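PDB 5M6Q: secreted protein from Kutzneria albida DSM 43870, which probably catalyses acyl transfer from protein glutamine side chains to amines, as a microbial transglutaminase that cross-links proteins. Local coordinates for residues K111-W116 with V219-K224; R14-E19 with T184-N189. All coordinates share one frame; numbering follows the deposited sequence.

Both contacts rest on the same antiparallel sheet, on opposite sides of the chain's centre and with their own centres about 25 Å apart. Contact 1 is the buried one: the segment that follows from helix 109-112 packs on strand 214-223 through Phe221, with a water joining the two backbones. Contact 2 lies nearer the surface and stays within the sheet, where edge strand 13-17 reaches past strand 196-200 to strand 184-188 by a pair of indoles. The chemistry follows: aliphatic groups and a backbone carbonyl around a phenyl ring in contact 1, ring against ring in contact 2.

Contact 1: K111-W116 with V219-K224; sequences KALPSW and VAFAKK
Phe221 of strand 214-223 packs against Ala112, Leu113 and Pro114, in the segment that follows from helix 109-112. The apolar part of the contact comes first from Pro114, whose CD lies 4.0 Å from Phe221 CB, the two side chains crossing at about a right angle. Leu113 adds a longer touch, CD1 to Phe221 CE2 at 4.2 Å; with CG anti to the backbone N (chi1 -176°), its tip swings nearer the ring than its CB bond alone would bring it. Behind these, Leu113 and Phe221 both rest on Tyr93 of helix 90-99, and Val84 of helix 70-84 also meets the Phe221 side chain. The polar part uses the backbone. Ala112 O stands at the ring edge, near its plane, 3.5 Å from Phe221 CD2. Ala112 O also accepts a hydrogen bond from a water 2.8 Å away, and that water accepts one from Phe221 N, also at 2.8 Å. Phe221 O is bonded separately by Arg55. The loop thus docks on the strand by an apolar surface, while a single water serves the backbone carbonyl of one segment and the amide of the other in a buried place.

Contact 2: R14-E19 with T184-N189; sequences RTWRVE and TWWHAN
Trp16 and Trp186 meet ring to ring. The outer benzo carbons of Trp186 come over one face of the Trp16 indole: Trp186 CH2 sits 3.3 Å above that plane, displaced toward the rim, and lies 3.5 Å from Trp16 NE1. Trp16 CE2 is 3.6 Å from Trp186 CH2. The rings meet obliquely, planes at 49°, with 4.8 Å between the centroids of the Trp16 five-membered and Trp186 six-membered rings. Both indoles have CG anti to the carbonyl carbon and beside the backbone N (chi1 -69° for Trp16, -68° for Trp186), a placing that brings the benzo end of Trp186 to the Trp16 face. An alanine in place of Trp16 would remove the indole face, probably depriving the benzo end of Trp186 of its aromatic partner and probably leaving a gap beside Trp186 on this face of the sheet. Further out, Asp179 takes a hydrogen bond from Trp186 NE1, which probably helps to fix the turn of that ring, while Ala4 touches both indoles and Val197 lies against Trp186. The intervening strand 196-200 is hydrogen-bonded to both partners' strands, pairing Val197 with Trp16 and Ser200 with Trp185. On strand 184-188, next to Trp186, His187 bonds Asp174 through ND1, an arrangement consistent with the His-Asp pair of the Cys-Asp-His triad in microbial transglutaminases. The contact itself is cross-strand aromatic packing at the edge of an antiparallel sheet, reaching over one intervening strand.

Contact 1: K111-W116 with V219-K224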
# COMPACT_ATOMS: atom_id res chain seq x y z
N LYS A 111 4.90 -10.16 -12.30
CA LYS A 111 4.14 -9.00 -12.75
C LYS A 111 4.42 -7.74 -11.90
O LYS A 111 4.31 -6.61 -12.38
CB LYS A 111 2.65 -9.33 -12.74
CG LYS A 111 1.76 -8.34 -13.47
CD LYS A 111 0.36 -8.25 -12.86
CE LYS A 111 -0.49 -9.47 -13.17
NZ LYS A 111 -1.93 -9.29 -12.76
N ALA A 112 4.78 -7.95 -10.63
CA ALA A 112 4.94 -6.84 -9.68
C ALA A 112 6.12 -5.95 -10.03
O ALA A 112 6.12 -4.77 -9.71
CB ALA A 112 5.08 -7.37 -8.26
N LEU A 113 7.13 -6.51 -10.69
CA LEU A 113 8.27 -5.71 -11.12
C LEU A 113 7.94 -4.77 -12.28
O LEU A 113 7.44 -5.19 -13.31
CB LEU A 113 9.42 -6.63 -11.54
CG LEU A 113 10.74 -5.95 -11.92
CD1 LEU A 113 11.54 -5.60 -10.68
CD2 LEU A 113 11.53 -6.88 -12.85
N PRO A 114 8.24 -3.47 -12.11
CA PRO A 114 8.16 -2.59 -13.28
C PRO A 114 9.42 -2.68 -14.15
O PRO A 114 10.44 -2.11 -13.79
CB PRO A 114 8.01 -1.19 -12.67
CG PRO A 114 8.67 -1.31 -11.32
CD PRO A 114 8.44 -2.72 -10.85
N SER A 115 9.33 -3.38 -15.28
CA SER A 115 10.48 -3.62 -16.17
C SER A 115 11.25 -2.37 -16.61
O SER A 115 12.46 -2.44 -16.82
CB SER A 115 10.01 -4.37 -17.42
OG SER A 115 9.32 -5.54 -17.04
N TRP A 116 10.57 -1.24 -16.77
CA TRP A 116 11.22 -0.04 -17.30
C TRP A 116 12.02 0.75 -16.25
O TRP A 116 12.75 1.68 -16.60
CB TRP A 116 10.18 0.86 -17.94
CG TRP A 116 9.25 1.44 -16.94
CD1 TRP A 116 8.13 0.85 -16.43
CD2 TRP A 116 9.37 2.71 -16.30
NE1 TRP A 116 7.53 1.69 -15.52
CE2 TRP A 116 8.28 2.83 -15.42
CE3 TRP A 116 10.29 3.76 -16.39
CZ2 TRP A 116 8.08 3.97 -14.63
CZ3 TRP A 116 10.10 4.88 -15.61
CH2 TRP A 116 9.00 4.98 -14.74
N VAL A 219 2.36 -5.42 -0.80
CA VAL A 219 3.74 -5.11 -1.11
C VAL A 219 3.80 -4.64 -2.54
O VAL A 219 3.23 -5.27 -3.42
CB VAL A 219 4.65 -6.33 -0.89
CG1 VAL A 219 6.11 -5.95 -1.13
CG2 VAL A 219 4.45 -6.90 0.49
N ALA A 220 4.49 -3.53 -2.77
CA ALA A 220 4.64 -2.99 -4.12
C ALA A 220 6.00 -2.34 -4.23
O ALA A 220 6.59 -1.91 -3.23
CB ALA A 220 3.53 -1.99 -4.45
N PHE A 221 6.51 -2.25 -5.45
CA PHE A 221 7.77 -1.58 -5.67
C PHE A 221 7.59 -0.08 -5.72
O PHE A 221 6.72 0.43 -6.42
CB PHE A 221 8.46 -2.10 -6.93
CG PHE A 221 9.14 -3.42 -6.72
CD1 PHE A 221 10.23 -3.50 -5.87
CD2 PHE A 221 8.66 -4.58 -7.31
CE1 PHE A 221 10.85 -4.70 -5.64
CE2 PHE A 221 9.28 -5.79 -7.09
CZ PHE A 221 10.38 -5.85 -6.25
N ALA A 222 8.38 0.61 -4.93
CA ALA A 222 8.45 2.05 -5.00
C ALA A 222 9.75 2.43 -5.68
O ALA A 222 10.72 1.67 -5.65
CB ALA A 222 8.36 2.67 -3.60
N LYS A 223 9.79 3.59 -6.31
CA LYS A 223 11.04 4.08 -6.85
C LYS A 223 11.74 4.96 -5.81
O LYS A 223 11.14 5.89 -5.28
CB LYS A 223 10.79 4.85 -8.14
CG LYS A 223 12.06 5.37 -8.78
CD LYS A 223 11.76 6.22 -10.01
CE LYS A 223 12.95 7.09 -10.38
NZ LYS A 223 12.69 7.81 -11.65
N LYS A 224 12.99 4.63 -5.48
CA LYS A 224 13.80 5.44 -4.56
C LYS A 224 13.94 6.89 -5.02
O LYS A 224 13.72 7.20 -6.19
CB LYS A 224 15.20 4.84 -4.41
CG LYS A 224 15.27 3.49 -3.74
CD LYS A 224 16.67 2.93 -3.91
CE LYS A 224 16.74 1.46 -3.58
NZ LYS A 224 18.08 0.88 -3.90
O HOH W 1 5.08 -3.29 -7.57

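Contact 2: R14-E19 with T184-N189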
# COMPACT_ATOMS: atom_id res chain seq x y z
N ARG A 14 -2.16 11.49 14.57
CA ARG A 14 -1.85 12.91 14.42
C ARG A 14 -2.43 13.41 13.11
O ARG A 14 -2.35 12.72 12.08
CB ARG A 14 -0.33 13.13 14.47
CG ARG A 14 0.09 14.58 14.28
CD ARG A 14 1.60 14.70 14.14
NE ARG A 14 2.29 14.39 15.39
CZ ARG A 14 3.33 13.55 15.51
NH1 ARG A 14 3.84 12.93 14.45
NH2 ARG A 14 3.86 13.35 16.71
N THR A 15 -3.06 14.58 13.14
CA THR A 15 -3.63 15.15 11.92
C THR A 15 -2.72 16.20 11.28
O THR A 15 -2.03 16.95 11.96
CB THR A 15 -5.01 15.78 12.17
OG1 THR A 15 -4.90 16.82 13.13
CG2 THR A 15 -5.99 14.75 12.68
N TRP A 16 -2.73 16.22 9.95
CA TRP A 16 -1.86 17.09 9.17
C TRP A 16 -2.65 17.93 8.18
O TRP A 16 -3.45 17.39 7.42
CB TRP A 16 -0.83 16.26 8.41
CG TRP A 16 0.18 15.60 9.27
CD1 TRP A 16 -0.00 14.49 10.04
CD2 TRP A 16 1.54 16.00 9.46
NE1 TRP A 16 1.16 14.16 10.68
CE2 TRP A 16 2.12 15.08 10.35
CE3 TRP A 16 2.31 17.05 8.95
CZ2 TRP A 16 3.44 15.18 10.75
CZ3 TRP A 16 3.63 17.14 9.34
CH2 TRP A 16 4.18 16.21 10.23
N ARG A 17 -2.45 19.25 8.19
CA ARG A 17 -2.85 20.05 7.06
C ARG A 17 -2.09 19.51 5.87
O ARG A 17 -0.93 19.16 6.00
CB ARG A 17 -2.50 21.53 7.22
CG ARG A 17 -3.26 22.26 8.27
CD ARG A 17 -2.54 23.54 8.64
NE ARG A 17 -2.72 24.60 7.67
CZ ARG A 17 -1.73 25.24 7.05
NH1 ARG A 17 -0.45 24.92 7.26
NH2 ARG A 17 -2.01 26.22 6.21
N VAL A 18 -2.74 19.45 4.72
CA VAL A 18 -2.06 18.98 3.52
C VAL A 18 -0.80 19.80 3.29
O VAL A 18 0.27 19.22 3.09
CB VAL A 18 -2.98 19.03 2.30
CG1 VAL A 18 -2.19 18.66 1.05
CG2 VAL A 18 -4.16 18.06 2.50
N GLU A 19 -0.91 21.12 3.35
CA GLU A 19 0.25 22.00 3.17
C GLU A 19 1.40 21.63 4.12
O GLU A 19 2.56 21.67 3.73
CB GLU A 19 -0.12 23.48 3.36
CG GLU A 19 0.98 24.45 2.88
CD GLU A 19 0.79 25.91 3.34
OE1 GLU A 19 -0.19 26.21 4.06
OE2 GLU A 19 1.64 26.76 2.97
N THR A 184 4.19 4.07 11.76
CA THR A 184 2.86 4.67 11.64
C THR A 184 2.31 4.46 10.24
O THR A 184 3.03 4.10 9.32
CB THR A 184 2.86 6.17 11.94
OG1 THR A 184 3.83 6.84 11.13
CG2 THR A 184 3.19 6.42 13.42
N TRP A 185 1.02 4.73 10.11
CA TRP A 185 0.28 4.47 8.90
C TRP A 185 -0.33 5.79 8.42
O TRP A 185 -1.07 6.44 9.16
CB TRP A 185 -0.78 3.40 9.17
CG TRP A 185 -0.10 2.11 9.45
CD1 TRP A 185 0.48 1.72 10.63
CD2 TRP A 185 0.19 1.07 8.49
NE1 TRP A 185 1.07 0.48 10.47
CE2 TRP A 185 0.91 0.06 9.18
CE3 TRP A 185 -0.10 0.89 7.14
CZ2 TRP A 185 1.34 -1.11 8.55
CZ3 TRP A 185 0.32 -0.28 6.52
CH2 TRP A 185 1.03 -1.26 7.22
N TRP A 186 0.03 6.18 7.20
CA TRP A 186 -0.37 7.48 6.67
C TRP A 186 -1.55 7.34 5.74
O TRP A 186 -1.51 6.60 4.76
CB TRP A 186 0.81 8.12 5.94
CG TRP A 186 1.90 8.49 6.88
CD1 TRP A 186 2.82 7.66 7.44
CD2 TRP A 186 2.16 9.80 7.41
NE1 TRP A 186 3.65 8.37 8.28
CE2 TRP A 186 3.27 9.69 8.28
CE3 TRP A 186 1.57 11.06 7.24
CZ2 TRP A 186 3.81 10.78 8.96
CZ3 TRP A 186 2.10 12.14 7.92
CH2 TRP A 186 3.21 12.00 8.76
N HIS A 187 -2.63 8.04 6.07
CA HIS A 187 -3.81 7.98 5.24
C HIS A 187 -4.46 9.35 5.22
O HIS A 187 -3.80 10.35 5.51
CB HIS A 187 -4.79 6.87 5.71
CG HIS A 187 -5.15 6.91 7.17
ND1 HIS A 187 -6.44 6.78 7.61
CD2 HIS A 187 -4.38 7.00 8.28
CE1 HIS A 187 -6.47 6.82 8.92
NE2 HIS A 187 -5.23 6.95 9.36
N ALA A 188 -5.72 9.42 4.84
CA ALA A 188 -6.40 10.72 4.71
C ALA A 188 -7.90 10.49 4.77
O ALA A 188 -8.36 9.34 4.75
CB ALA A 188 -5.99 11.45 3.41
N ASN A 189 -8.68 11.56 4.85
CA ASN A 189 -10.12 11.41 4.99
C ASN A 189 -10.80 11.22 3.63
O ASN A 189 -11.59 10.29 3.47
CB ASN A 189 -10.74 12.58 5.75
CG ASN A 189 -10.42 13.94 5.15
OD1 ASN A 189 -9.55 14.09 4.28
ND2 ASN A 189 -11.12 14.95 5.62